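Local coordinates for protein alkylhalidase CmlS (Streptomyces venezuelae, PDB 3I3L) that binds FAD, to which it can be covalently joined, and probably acts as a flavin-dependent halogenase in chloramphenicol biosynthesis, at residues 63-68 and 224-229; 86-91 and 128-133; 233-238 and 320-325. One frame throughout, in Å; residues are numbered along the deposited sequence.

Contact 1. Residues 63-68 and 224-229; sequences GESLLP and GTTYSI. With FAD (flavin-adenine dinucleotide), chain B.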
loop_
_atom_site.group_PDB
_atom_site.type_symbol
_atom_site.label_atom_id
_atom_site.label_comp_id
_atom_site.label_asym_id
_atom_site.label_seq_id
_atom_site.Cartn_x
_atom_site.Cartn_y
_atom_site.Cartn_z
ATOM N N GLY A 63 -9.670 6.309 -8.773
ATOM C CA GLY A 63 -8.527 5.942 -7.879
ATOM C C GLY A 63 -7.734 7.184 -7.580
ATOM O O GLY A 63 -6.633 7.320 -8.056
ATOM N N GLU A 64 -8.316 8.078 -6.804
ATOM C CA GLU A 64 -7.925 9.471 -6.809
ATOM C C GLU A 64 -7.129 9.969 -5.601
ATOM O O GLU A 64 -6.602 11.106 -5.626
ATOM C CB GLU A 64 -9.176 10.307 -7.001
ATOM C CG GLU A 64 -9.818 9.999 -8.370
ATOM C CD GLU A 64 -11.302 10.276 -8.400
ATOM O OE1 GLU A 64 -12.030 9.833 -7.470
ATOM O OE2 GLU A 64 -11.738 10.924 -9.383
ATOM N N SER A 65 -7.039 9.151 -4.553
ATOM C CA SER A 65 -6.460 9.651 -3.299
ATOM C C SER A 65 -5.108 8.997 -3.095
ATOM O O SER A 65 -4.992 7.738 -3.005
ATOM C CB SER A 65 -7.404 9.385 -2.112
ATOM O OG SER A 65 -6.876 9.817 -0.881
ATOM N N LEU A 66 -4.077 9.851 -3.043
ATOM C CA LEU A 66 -2.686 9.391 -3.005
ATOM C C LEU A 66 -2.025 9.415 -1.635
ATOM O O LEU A 66 -2.626 9.882 -0.635
ATOM C CB LEU A 66 -1.887 10.203 -4.009
ATOM C CG LEU A 66 -2.487 10.256 -5.440
ATOM C CD1 LEU A 66 -1.515 10.911 -6.412
ATOM C CD2 LEU A 66 -2.826 8.815 -5.886
ATOM N N LEU A 67 -0.777 8.935 -1.569
ATOM C CA LEU A 67 -0.098 8.788 -0.259
ATOM C C LEU A 67 1.276 9.465 -0.282
ATOM O O LEU A 67 1.889 9.663 -1.359
ATOM C CB LEU A 67 0.017 7.296 0.125
ATOM C CG LEU A 67 -1.301 6.551 0.469
ATOM C CD1 LEU A 67 -1.028 4.989 0.683
ATOM C CD2 LEU A 67 -2.025 7.153 1.731
ATOM N N PRO A 68 1.758 9.847 0.883
ATOM C CA PRO A 68 3.080 10.508 1.012
ATOM C C PRO A 68 4.197 9.717 0.369
ATOM O O PRO A 68 5.124 10.316 -0.207
ATOM C CB PRO A 68 3.302 10.560 2.541
ATOM C CG PRO A 68 1.917 10.694 3.085
ATOM C CD PRO A 68 1.040 9.819 2.159
ATOM N N GLY A 224 -9.596 18.632 3.319
ATOM C CA GLY A 224 -8.921 17.757 2.412
ATOM C C GLY A 224 -8.810 16.289 2.809
ATOM O O GLY A 224 -8.167 15.497 2.082
ATOM N N THR A 225 -9.408 15.896 3.936
ATOM C CA THR A 225 -9.260 14.521 4.411
ATOM C C THR A 225 -10.105 13.614 3.558
ATOM O O THR A 225 -11.145 14.021 3.097
ATOM C CB THR A 225 -9.682 14.393 5.916
ATOM O OG1 THR A 225 -9.259 13.135 6.435
ATOM C CG2 THR A 225 -11.195 14.523 6.100
ATOM N N THR A 226 -9.671 12.363 3.399
ATOM C CA THR A 226 -10.469 11.313 2.726
ATOM C C THR A 226 -11.426 10.632 3.711
ATOM O O THR A 226 -10.956 10.028 4.705
ATOM C CB THR A 226 -9.567 10.215 2.069
ATOM O OG1 THR A 226 -8.808 10.785 0.989
ATOM C CG2 THR A 226 -10.411 8.962 1.504
ATOM N N TYR A 227 -12.748 10.668 3.427
ATOM C CA TYR A 227 -13.748 10.068 4.337
ATOM C C TYR A 227 -14.135 8.671 3.889
ATOM O O TYR A 227 -14.435 8.450 2.705
ATOM C CB TYR A 227 -15.000 10.901 4.395
ATOM C CG TYR A 227 -14.823 12.217 5.075
ATOM C CD1 TYR A 227 -14.792 12.283 6.462
ATOM C CD2 TYR A 227 -14.688 13.411 4.326
ATOM C CE1 TYR A 227 -14.631 13.483 7.103
ATOM C CE2 TYR A 227 -14.569 14.620 4.953
ATOM C CZ TYR A 227 -14.535 14.650 6.352
ATOM O OH TYR A 227 -14.372 15.831 7.021
ATOM N N SER A 228 -14.075 7.711 4.825
ATOM C CA SER A 228 -14.600 6.351 4.578
ATOM C C SER A 228 -15.654 6.081 5.642
ATOM O O SER A 228 -15.408 6.264 6.825
ATOM C CB SER A 228 -13.527 5.268 4.645
ATOM O OG SER A 228 -12.410 5.552 3.813
ATOM N N ILE A 229 -16.834 5.656 5.208
ATOM C CA ILE A 229 -18.026 5.690 6.068
ATOM C C ILE A 229 -18.837 4.438 5.875
ATOM O O ILE A 229 -19.244 4.108 4.767
ATOM C CB ILE A 229 -18.905 6.896 5.734
ATOM C CG1 ILE A 229 -18.062 8.177 5.783
ATOM C CG2 ILE A 229 -20.177 6.944 6.630
ATOM C CD1 ILE A 229 -18.852 9.494 5.547
HETATM P PA FAD B . -3.928 1.466 -14.247
HETATM O O1A FAD B . -5.176 0.677 -14.571
HETATM O O2A FAD B . -4.124 2.764 -13.546
HETATM O O5B FAD B . -3.120 1.717 -15.644
HETATM C C5B FAD B . -2.953 0.666 -16.573
HETATM C C4B FAD B . -2.912 1.188 -18.027
HETATM O O4B FAD B . -2.635 0.057 -18.887
HETATM C C3B FAD B . -4.230 1.766 -18.484
HETATM O O3B FAD B . -4.055 3.099 -18.857
HETATM C C2B FAD B . -4.634 0.918 -19.700
HETATM O O2B FAD B . -5.093 1.717 -20.745
HETATM C C1B FAD B . -3.344 0.213 -20.093
HETATM N N9A FAD B . -3.446 -1.094 -20.714
HETATM C C8A FAD B . -4.219 -2.145 -20.319
HETATM N N7A FAD B . -3.990 -3.186 -21.147
HETATM C C5A FAD B . -3.140 -2.793 -22.124
HETATM C C6A FAD B . -2.604 -3.455 -23.214
HETATM N N6A FAD B . -2.900 -4.719 -23.457
HETATM N N1A FAD B . -1.711 -2.778 -24.000
HETATM C C2A FAD B . -1.377 -1.469 -23.756
HETATM N N3A FAD B . -1.906 -0.837 -22.673
HETATM C C4A FAD B . -2.773 -1.485 -21.863
HETATM N N1 FAD B . -5.883 3.817 -5.586
HETATM C C2 FAD B . -5.384 4.843 -4.801
HETATM O O2 FAD B . -4.168 4.949 -4.714
HETATM N N3 FAD B . -6.216 5.694 -4.125
HETATM C C4 FAD B . -7.576 5.556 -4.211
HETATM O O4 FAD B . -8.326 6.377 -3.590
HETATM C C4X FAD B . -8.091 4.506 -4.973
HETATM N N5 FAD B . -9.445 4.350 -5.094
HETATM C C5X FAD B . -9.942 3.378 -5.932
HETATM C C6 FAD B . -11.328 3.202 -6.054
HETATM C C7 FAD B . -11.816 2.178 -6.830
HETATM C C7M FAD B . -13.303 1.974 -6.998
HETATM C C8 FAD B . -10.913 1.377 -7.520
HETATM C C8M FAD B . -11.394 0.331 -8.445
HETATM C C9 FAD B . -9.528 1.510 -7.377
HETATM C C9A FAD B . -9.068 2.539 -6.569
HETATM N N10 FAD B . -7.715 2.698 -6.486
HETATM C C10 FAD B . -7.219 3.636 -5.662
HETATM C "C1'" FAD B . -6.886 1.637 -7.127
HETATM C "C2'" FAD B . -5.936 2.255 -8.126
HETATM O "O2'" FAD B . -6.666 3.067 -8.955
HETATM C "C3'" FAD B . -5.102 1.282 -8.914
HETATM O "O3'" FAD B . -4.317 0.515 -8.027
HETATM C "C4'" FAD B . -4.126 2.040 -9.876
HETATM O "O4'" FAD B . -4.815 2.690 -10.908
HETATM C "C5'" FAD B . -3.186 1.041 -10.538
HETATM O "O5'" FAD B . -2.257 1.706 -11.345
HETATM P P FAD B . -1.681 0.865 -12.551
HETATM O O1P FAD B . -1.282 -0.509 -12.061
HETATM O O2P FAD B . -0.650 1.700 -13.304
HETATM O O3P FAD B . -2.954 0.499 -13.479
#
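Three groups grip Ser65 OG: across the contact Thr226 OG1 lies 2.9 Å from Ser65 OG, and Lys91 NZ and Gln124 NE2 also bond to this hydroxyl. Either hydroxyl could donate in the Ser65-Thr226 pair, which meets oxygen to oxygen and is the one link between the two segments. Ser65 OG stands opposite its own backbone N (chi1 178°), a torsion that turns it away from the main chain toward Thr226 OG1, while Thr226 presents OG1 beside its own N and opposite the carbonyl carbon. The backbone of Ser65 meanwhile serves the flavin. FAD N3 donates a nearly straight bond of 2.6 Å to Ser65 O (165°), and Ser65 N donates to FAD O4 at 3.2 Å, bent to 148°. One residue thus reads both the N-H and the neighbouring carbonyl of the pyrimidine part of the isoalloxazine. Gly63 CA passes 3.3 Å from FAD C4X, so the backbone itself lies close to the flavin ring. In the FAD-binding fold, residues 63-67 belong to the loop between strand 48-52 and helix 68-76, whose N-cap position is Leu67, and backbone bonds tie this loop to Val123 and Val125. Strand 226-231 lies parallel to strand 89-97 on one flank and antiparallel to strand 234-240 on the other.

Contact 2. Residues 86-91 and 128-133; sequences QNYVKK and EEFDKL
Tyr88 points its CG opposite its own carbonyl carbon (chi1 -73°), and Phe130 swings CG opposite its backbone N (chi1 177°); together these torsions bring the phenol end of Tyr88 to the rim of the Phe130 ring. The motif is a helix-to-strand connection packed on a second helix within the FAD-binding domain: Asn87, with positive phi, breaks away from helix 80-86, Tyr88 follows, and the chain enters strand 89-97, all beside helix 127-140. The two aromatic side chains cross at about a right angle. Tyr88 OH lies in the plane of the Phe130 ring, at its edge, 3.6 Å from Phe130 CD1, and the same oxygen comes to 3.7 Å from Phe130 CA, so it rests where the benzyl group leaves the helix. Tyr88 CZ meets Phe130 CD1 at 4.1 Å in an apolar contact. Over one face of the phenol ring, Gln86 CB from the same segment sits 3.5 Å above the plane, toward the rim. Val123 and Val125 also touch Tyr88. Gln86 is bent at its second torsion and lays its carboxamide against the helix one turn on from Phe130, where Gln86 CD is 4.1 Å from Leu133 CD2. No hydrogen bond spans the segments, and the join is mainly one of van der Waals contact. Next to Phe130 on the same helix, Asp131 forms salt bridges with Arg127 and Arg59, both FAD-binding residues, while the Phe130 side chain lies close to Arg127 and Val328. The phenol oxygen Tyr88 OH also approaches the second helical side chain, 4.4 Å from Leu133 CG.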
loop_
_atom_site.group_PDB
_atom_site.type_symbol
_atom_site.label_atom_id
_atom_site.label_comp_id
_atom_site.label_asym_id
_atom_site.label_seq_id
_atom_site.Cartn_x
_atom_site.Cartn_y
_atom_site.Cartn_z
ATOM N N GLN A 86 0.764 21.939 -10.400
ATOM C CA GLN A 86 -0.600 21.461 -10.666
ATOM C C GLN A 86 -1.626 21.948 -9.637
ATOM O O GLN A 86 -2.814 21.925 -9.904
ATOM C CB GLN A 86 -0.658 19.928 -10.776
ATOM C CG GLN A 86 0.337 19.281 -11.752
ATOM C CD GLN A 86 0.366 19.960 -13.137
ATOM O OE1 GLN A 86 1.377 20.572 -13.535
ATOM N NE2 GLN A 86 -0.736 19.869 -13.857
ATOM N N ASN A 87 -1.161 22.391 -8.475
ATOM C CA ASN A 87 -2.053 22.800 -7.387
ATOM C C ASN A 87 -3.091 21.754 -6.972
ATOM O O ASN A 87 -4.282 22.057 -6.882
ATOM C CB ASN A 87 -2.749 24.122 -7.765
ATOM C CG ASN A 87 -1.801 25.307 -7.671
ATOM O OD1 ASN A 87 -1.572 25.991 -8.665
ATOM N ND2 ASN A 87 -1.190 25.512 -6.483
ATOM N N TYR A 88 -2.635 20.518 -6.731
ATOM C CA TYR A 88 -3.535 19.418 -6.407
ATOM C C TYR A 88 -4.107 19.724 -5.046
ATOM O O TYR A 88 -3.400 20.284 -4.215
ATOM C CB TYR A 88 -2.751 18.106 -6.359
ATOM C CG TYR A 88 -2.309 17.578 -7.720
ATOM C CD1 TYR A 88 -3.189 17.448 -8.761
ATOM C CD2 TYR A 88 -1.015 17.191 -7.921
ATOM C CE1 TYR A 88 -2.811 16.977 -9.941
ATOM C CE2 TYR A 88 -0.605 16.685 -9.131
ATOM C CZ TYR A 88 -1.499 16.586 -10.136
ATOM O OH TYR A 88 -1.106 16.104 -11.351
ATOM N N VAL A 89 -5.362 19.355 -4.792
ATOM C CA VAL A 89 -5.890 19.507 -3.432
ATOM C C VAL A 89 -4.976 18.745 -2.446
ATOM O O VAL A 89 -4.621 17.579 -2.718
ATOM C CB VAL A 89 -7.336 18.966 -3.340
ATOM C CG1 VAL A 89 -7.876 18.982 -1.854
ATOM C CG2 VAL A 89 -8.248 19.773 -4.232
ATOM N N LYS A 90 -4.589 19.382 -1.332
ATOM C CA LYS A 90 -3.712 18.725 -0.345
ATOM C C LYS A 90 -4.479 17.846 0.644
ATOM O O LYS A 90 -5.531 18.235 1.165
ATOM C CB LYS A 90 -2.789 19.700 0.398
ATOM C CG LYS A 90 -1.771 20.348 -0.565
ATOM C CD LYS A 90 -0.313 20.298 -0.073
ATOM C CE LYS A 90 0.692 19.801 -1.217
ATOM N NZ LYS A 90 0.512 20.511 -2.536
ATOM N N LYS A 91 -3.936 16.659 0.896
ATOM C CA LYS A 91 -4.595 15.707 1.812
ATOM C C LYS A 91 -3.769 15.521 3.060
ATOM O O LYS A 91 -2.666 15.021 2.967
ATOM C CB LYS A 91 -4.817 14.329 1.121
ATOM C CG LYS A 91 -5.000 13.191 2.133
ATOM C CD LYS A 91 -5.691 12.046 1.543
ATOM C CE LYS A 91 -4.765 11.052 1.066
ATOM N NZ LYS A 91 -5.285 9.606 1.411
ATOM N N GLU A 128 -7.036 11.293 -14.873
ATOM C CA GLU A 128 -6.802 11.579 -16.289
ATOM C C GLU A 128 -5.688 12.638 -16.445
ATOM O O GLU A 128 -4.898 12.581 -17.380
ATOM C CB GLU A 128 -8.103 12.014 -16.977
ATOM C CG GLU A 128 -8.696 13.296 -16.433
ATOM C CD GLU A 128 -10.220 13.379 -16.656
ATOM O OE1 GLU A 128 -10.645 14.004 -17.654
ATOM O OE2 GLU A 128 -11.005 12.847 -15.843
ATOM N N GLU A 129 -5.591 13.555 -15.483
ATOM C CA GLU A 129 -4.602 14.630 -15.568
ATOM C C GLU A 129 -3.282 14.222 -14.972
ATOM O O GLU A 129 -2.237 14.398 -15.580
ATOM C CB GLU A 129 -5.137 15.930 -14.918
ATOM C CG GLU A 129 -6.307 16.535 -15.678
ATOM C CD GLU A 129 -6.947 17.749 -14.959
ATOM O OE1 GLU A 129 -6.654 18.057 -13.768
ATOM O OE2 GLU A 129 -7.797 18.386 -15.599
ATOM N N PHE A 130 -3.336 13.606 -13.802
ATOM C CA PHE A 130 -2.155 13.084 -13.144
ATOM C C PHE A 130 -1.431 12.018 -13.979
ATOM O O PHE A 130 -0.223 12.045 -14.137
ATOM C CB PHE A 130 -2.554 12.496 -11.782
ATOM C CG PHE A 130 -1.415 11.866 -11.035
ATOM C CD1 PHE A 130 -0.474 12.646 -10.425
ATOM C CD2 PHE A 130 -1.309 10.483 -10.951
ATOM C CE1 PHE A 130 0.618 12.063 -9.706
ATOM C CE2 PHE A 130 -0.288 9.863 -10.237
ATOM C CZ PHE A 130 0.712 10.653 -9.593
ATOM N N ASP A 131 -2.163 11.052 -14.483
ATOM C CA ASP A 131 -1.532 9.993 -15.297
ATOM C C ASP A 131 -0.864 10.601 -16.572
ATOM O O ASP A 131 0.197 10.163 -16.990
ATOM C CB ASP A 131 -2.553 8.945 -15.704
ATOM C CG ASP A 131 -3.023 8.067 -14.517
ATOM O OD1 ASP A 131 -2.684 8.344 -13.358
ATOM O OD2 ASP A 131 -3.724 7.065 -14.757
ATOM N N LYS A 132 -1.491 11.615 -17.159
ATOM C CA LYS A 132 -0.959 12.219 -18.367
ATOM C C LYS A 132 0.287 13.056 -18.094
ATOM O O LYS A 132 1.146 13.189 -18.947
ATOM C CB LYS A 132 -2.021 13.057 -19.076
ATOM C CG LYS A 132 -1.470 13.850 -20.255
ATOM C CD LYS A 132 -2.596 14.483 -21.091
ATOM C CE LYS A 132 -2.045 15.661 -21.930
ATOM N NZ LYS A 132 -1.271 15.164 -23.083
ATOM N N LEU A 133 0.379 13.604 -16.898
ATOM C CA LEU A 133 1.524 14.399 -16.480
ATOM C C LEU A 133 2.790 13.513 -16.357
ATOM O O LEU A 133 3.839 13.875 -16.832
ATOM C CB LEU A 133 1.195 15.101 -15.152
ATOM C CG LEU A 133 2.073 16.080 -14.356
ATOM C CD1 LEU A 133 3.230 15.415 -13.688
ATOM C CD2 LEU A 133 2.560 17.238 -15.215
#

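Contact 3. Residues 233-238 and 320-325; sequences DGWVWM and TDPLFS. With FAD (flavin-adenine dinucleotide), chain B.
Trp235 lays one face of its indole over Leu323 and turns an edge of its benzo ring to Asp321. Leu323 CD1 stands almost on the ring normal, 9° off it and 3.8 Å from the centroid of the six-membered ring, which makes a CH-pi contact over the middle of the face. At the rim, Asp321 OD1 lies near the indole plane, 3.5 Å from Trp235 CZ2, with carboxylate and ring only 17° apart; the two side chains run alongside each other, pointing opposite ways. Pro322 C approaches the indole obliquely, and Pro322 CG makes an apolar contact 4.1 Å from Trp235 CH2. The indole gets there because Trp235 places CG between its own N and carbonyl carbon (chi1 53°). The Asp321 carboxylate is held in turn by the loop: Leu323 N donates to the anti lone pair of Asp321 OD1 at 3.0 Å, an Asx turn, while OD2 bonds to Tyr378 and Asn205. Tyr378 OH also meets Trp235 NE1, so one hydroxyl joins indole and carboxylate a second time. Beyond this, the neighbouring CB of Pro322 meets the cofactor, 3.7 Å from FAD C5X, near the covalently linked Asp297, and Ser325 OG makes a weak bond to FAD O4. Chemically, the indole of Trp235 backs the loop that lines the flavin. The carboxylate lies against the positive rim of the indole, which is probably favourable, and its oxygens have polar partners in the buried site.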
loop_
_atom_site.group_PDB
_atom_site.type_symbol
_atom_site.label_atom_id
_atom_site.label_comp_id
_atom_site.label_asym_id
_atom_site.label_seq_id
_atom_site.Cartn_x
_atom_site.Cartn_y
_atom_site.Cartn_z
ATOM N N ASP A 233 -24.639 -2.064 3.858
ATOM C CA ASP A 233 -24.220 -2.896 2.745
ATOM C C ASP A 233 -22.760 -2.620 2.326
ATOM O O ASP A 233 -22.340 -3.010 1.206
ATOM C CB ASP A 233 -25.126 -2.685 1.489
ATOM C CG ASP A 233 -26.564 -3.110 1.704
ATOM O OD1 ASP A 233 -26.796 -4.213 2.249
ATOM O OD2 ASP A 233 -27.447 -2.331 1.280
ATOM N N GLY A 234 -21.993 -1.967 3.182
ATOM C CA GLY A 234 -20.564 -1.663 2.844
ATOM C C GLY A 234 -20.081 -0.270 3.309
ATOM O O GLY A 234 -20.365 0.109 4.440
ATOM N N TRP A 235 -19.287 0.435 2.484
ATOM C CA TRP A 235 -18.789 1.722 2.897
ATOM C C TRP A 235 -18.836 2.734 1.790
ATOM O O TRP A 235 -18.875 2.342 0.609
ATOM C CB TRP A 235 -17.395 1.657 3.603
ATOM C CG TRP A 235 -16.294 0.941 2.844
ATOM C CD1 TRP A 235 -16.015 -0.415 2.865
ATOM C CD2 TRP A 235 -15.323 1.542 1.959
ATOM N NE1 TRP A 235 -14.970 -0.673 2.022
ATOM C CE2 TRP A 235 -14.498 0.503 1.487
ATOM C CE3 TRP A 235 -15.036 2.858 1.587
ATOM C CZ2 TRP A 235 -13.418 0.731 0.594
ATOM C CZ3 TRP A 235 -13.959 3.097 0.689
ATOM C CH2 TRP A 235 -13.172 2.042 0.208
ATOM N N VAL A 236 -18.843 4.023 2.168
ATOM C CA VAL A 236 -18.864 5.138 1.218
ATOM C C VAL A 236 -17.558 5.937 1.274
ATOM O O VAL A 236 -17.105 6.261 2.386
ATOM C CB VAL A 236 -20.010 6.130 1.593
ATOM C CG1 VAL A 236 -19.987 7.400 0.729
ATOM C CG2 VAL A 236 -21.370 5.428 1.521
ATOM N N TRP A 237 -16.954 6.251 0.105
ATOM C CA TRP A 237 -15.829 7.238 0.067
ATOM C C TRP A 237 -16.229 8.636 -0.347
ATOM O O TRP A 237 -17.108 8.815 -1.195
ATOM C CB TRP A 237 -14.693 6.786 -0.813
ATOM C CG TRP A 237 -14.821 7.036 -2.296
ATOM C CD1 TRP A 237 -14.625 8.238 -2.945
ATOM C CD2 TRP A 237 -15.051 6.057 -3.335
ATOM N NE1 TRP A 237 -14.774 8.086 -4.288
ATOM C CE2 TRP A 237 -15.038 6.762 -4.571
ATOM C CE3 TRP A 237 -15.296 4.684 -3.337
ATOM C CZ2 TRP A 237 -15.231 6.130 -5.805
ATOM C CZ3 TRP A 237 -15.479 4.029 -4.587
ATOM C CH2 TRP A 237 -15.434 4.782 -5.816
ATOM N N MET A 238 -15.578 9.626 0.257
ATOM C CA MET A 238 -15.786 11.020 -0.136
ATOM C C MET A 238 -14.385 11.623 -0.275
ATOM O O MET A 238 -13.690 11.749 0.688
ATOM C CB MET A 238 -16.651 11.795 0.900
ATOM C CG MET A 238 -18.015 11.156 1.229
ATOM S SD MET A 238 -19.212 12.135 2.176
ATOM C CE MET A 238 -18.545 11.971 3.710
ATOM N N THR A 320 -5.690 -4.427 -4.134
ATOM C CA THR A 320 -5.949 -4.339 -2.717
ATOM C C THR A 320 -7.209 -3.509 -2.606
ATOM O O THR A 320 -7.347 -2.517 -3.321
ATOM C CB THR A 320 -4.761 -3.583 -1.965
ATOM O OG1 THR A 320 -4.390 -2.406 -2.737
ATOM C CG2 THR A 320 -3.539 -4.444 -1.824
ATOM N N ASP A 321 -8.138 -3.952 -1.748
ATOM C CA ASP A 321 -9.322 -3.182 -1.333
ATOM C C ASP A 321 -8.904 -1.769 -1.018
ATOM O O ASP A 321 -8.029 -1.547 -0.171
ATOM C CB ASP A 321 -9.859 -3.832 -0.041
ATOM C CG ASP A 321 -11.125 -3.163 0.471
ATOM O OD1 ASP A 321 -11.182 -1.905 0.485
ATOM O OD2 ASP A 321 -12.070 -3.905 0.869
ATOM N N PRO A 322 -9.485 -0.801 -1.727
ATOM C CA PRO A 322 -9.041 0.592 -1.718
ATOM C C PRO A 322 -9.376 1.391 -0.433
ATOM O O PRO A 322 -9.263 2.633 -0.432
ATOM C CB PRO A 322 -9.802 1.200 -2.910
ATOM C CG PRO A 322 -11.108 0.347 -2.968
ATOM C CD PRO A 322 -10.540 -1.049 -2.727
ATOM N N LEU A 323 -9.803 0.717 0.622
ATOM C CA LEU A 323 -10.138 1.369 1.886
ATOM C C LEU A 323 -9.043 2.311 2.383
ATOM O O LEU A 323 -9.332 3.408 2.820
ATOM C CB LEU A 323 -10.380 0.318 2.960
ATOM C CG LEU A 323 -10.806 0.778 4.338
ATOM C CD1 LEU A 323 -12.091 1.679 4.276
ATOM C CD2 LEU A 323 -11.006 -0.425 5.255
ATOM N N PHE A 324 -7.798 1.854 2.318
ATOM C CA PHE A 324 -6.639 2.677 2.700
ATOM C C PHE A 324 -5.896 3.302 1.525
ATOM O O PHE A 324 -4.774 3.725 1.660
ATOM C CB PHE A 324 -5.704 1.886 3.613
ATOM C CG PHE A 324 -6.397 1.419 4.893
ATOM C CD1 PHE A 324 -6.678 2.320 5.920
ATOM C CD2 PHE A 324 -6.815 0.097 5.032
ATOM C CE1 PHE A 324 -7.344 1.913 7.119
ATOM C CE2 PHE A 324 -7.450 -0.338 6.207
ATOM C CZ PHE A 324 -7.744 0.577 7.240
ATOM N N SER A 325 -6.531 3.383 0.368
ATOM C CA SER A 325 -5.935 4.135 -0.761
ATOM C C SER A 325 -4.483 3.738 -1.068
ATOM O O SER A 325 -3.637 4.592 -1.224
ATOM C CB SER A 325 -5.980 5.655 -0.416
ATOM O OG SER A 325 -7.321 6.130 -0.360
HETATM P PA FAD B . -3.928 1.466 -14.247
HETATM O O1A FAD B . -5.176 0.677 -14.571
HETATM O O2A FAD B . -4.124 2.764 -13.546
HETATM O O5B FAD B . -3.120 1.717 -15.644
HETATM C C5B FAD B . -2.953 0.666 -16.573
HETATM C C4B FAD B . -2.912 1.188 -18.027
HETATM O O4B FAD B . -2.635 0.057 -18.887
HETATM C C3B FAD B . -4.230 1.766 -18.484
HETATM O O3B FAD B . -4.055 3.099 -18.857
HETATM C C2B FAD B . -4.634 0.918 -19.700
HETATM O O2B FAD B . -5.093 1.717 -20.745
HETATM C C1B FAD B . -3.344 0.213 -20.093
HETATM N N9A FAD B . -3.446 -1.094 -20.714
HETATM C C8A FAD B . -4.219 -2.145 -20.319
HETATM N N7A FAD B . -3.990 -3.186 -21.147
HETATM C C5A FAD B . -3.140 -2.793 -22.124
HETATM C C6A FAD B . -2.604 -3.455 -23.214
HETATM N N6A FAD B . -2.900 -4.719 -23.457
HETATM N N1A FAD B . -1.711 -2.778 -24.000
HETATM C C2A FAD B . -1.377 -1.469 -23.756
HETATM N N3A FAD B . -1.906 -0.837 -22.673
HETATM C C4A FAD B . -2.773 -1.485 -21.863
HETATM N N1 FAD B . -5.883 3.817 -5.586
HETATM C C2 FAD B . -5.384 4.843 -4.801
HETATM O O2 FAD B . -4.168 4.949 -4.714
HETATM N N3 FAD B . -6.216 5.694 -4.125
HETATM C C4 FAD B . -7.576 5.556 -4.211
HETATM O O4 FAD B . -8.326 6.377 -3.590
HETATM C C4X FAD B . -8.091 4.506 -4.973
HETATM N N5 FAD B . -9.445 4.350 -5.094
HETATM C C5X FAD B . -9.942 3.378 -5.932
HETATM C C6 FAD B . -11.328 3.202 -6.054
HETATM C C7 FAD B . -11.816 2.178 -6.830
HETATM C C7M FAD B . -13.303 1.974 -6.998
HETATM C C8 FAD B . -10.913 1.377 -7.520
HETATM C C8M FAD B . -11.394 0.331 -8.445
HETATM C C9 FAD B . -9.528 1.510 -7.377
HETATM C C9A FAD B . -9.068 2.539 -6.569
HETATM N N10 FAD B . -7.715 2.698 -6.486
HETATM C C10 FAD B . -7.219 3.636 -5.662
HETATM C "C1'" FAD B . -6.886 1.637 -7.127
HETATM C "C2'" FAD B . -5.936 2.255 -8.126
HETATM O "O2'" FAD B . -6.666 3.067 -8.955
HETATM C "C3'" FAD B . -5.102 1.282 -8.914
HETATM O "O3'" FAD B . -4.317 0.515 -8.027
HETATM C "C4'" FAD B . -4.126 2.040 -9.876
HETATM O "O4'" FAD B . -4.815 2.690 -10.908
HETATM C "C5'" FAD B . -3.186 1.041 -10.538
HETATM O "O5'" FAD B . -2.257 1.706 -11.345
HETATM P P FAD B . -1.681 0.865 -12.551
HETATM O O1P FAD B . -1.282 -0.509 -12.061
HETATM O O2P FAD B . -0.650 1.700 -13.304
HETATM O O3P FAD B . -2.954 0.499 -13.479
#

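How the contacts relate
Contacts 1 and 3 converge on the same isoalloxazine carbonyl, FAD O4, approached from the loops 63-68 and 320-325; Ser65 N donates to it, while the Ser325 OG bond is only weak. Their centres are 10 Å apart. Strands 226-231 and 234-240 are successive antiparallel neighbours, and the bond Tyr227 O to Met238 N (2.9 Å) ties the strand of contact 1 to that of contact 3. Contact 2 is nested in the chain between the two segments of contact 1, about 13 Å from it between centres. Lys91 is the joint, its CD 3.4 Å from Thr226 OG1. Contacts 2 and 3 lie 21 Å apart between centres, their nearest atoms about 4 Å apart without touching, and the Phe130 side chain stays about 8 Å from FAD.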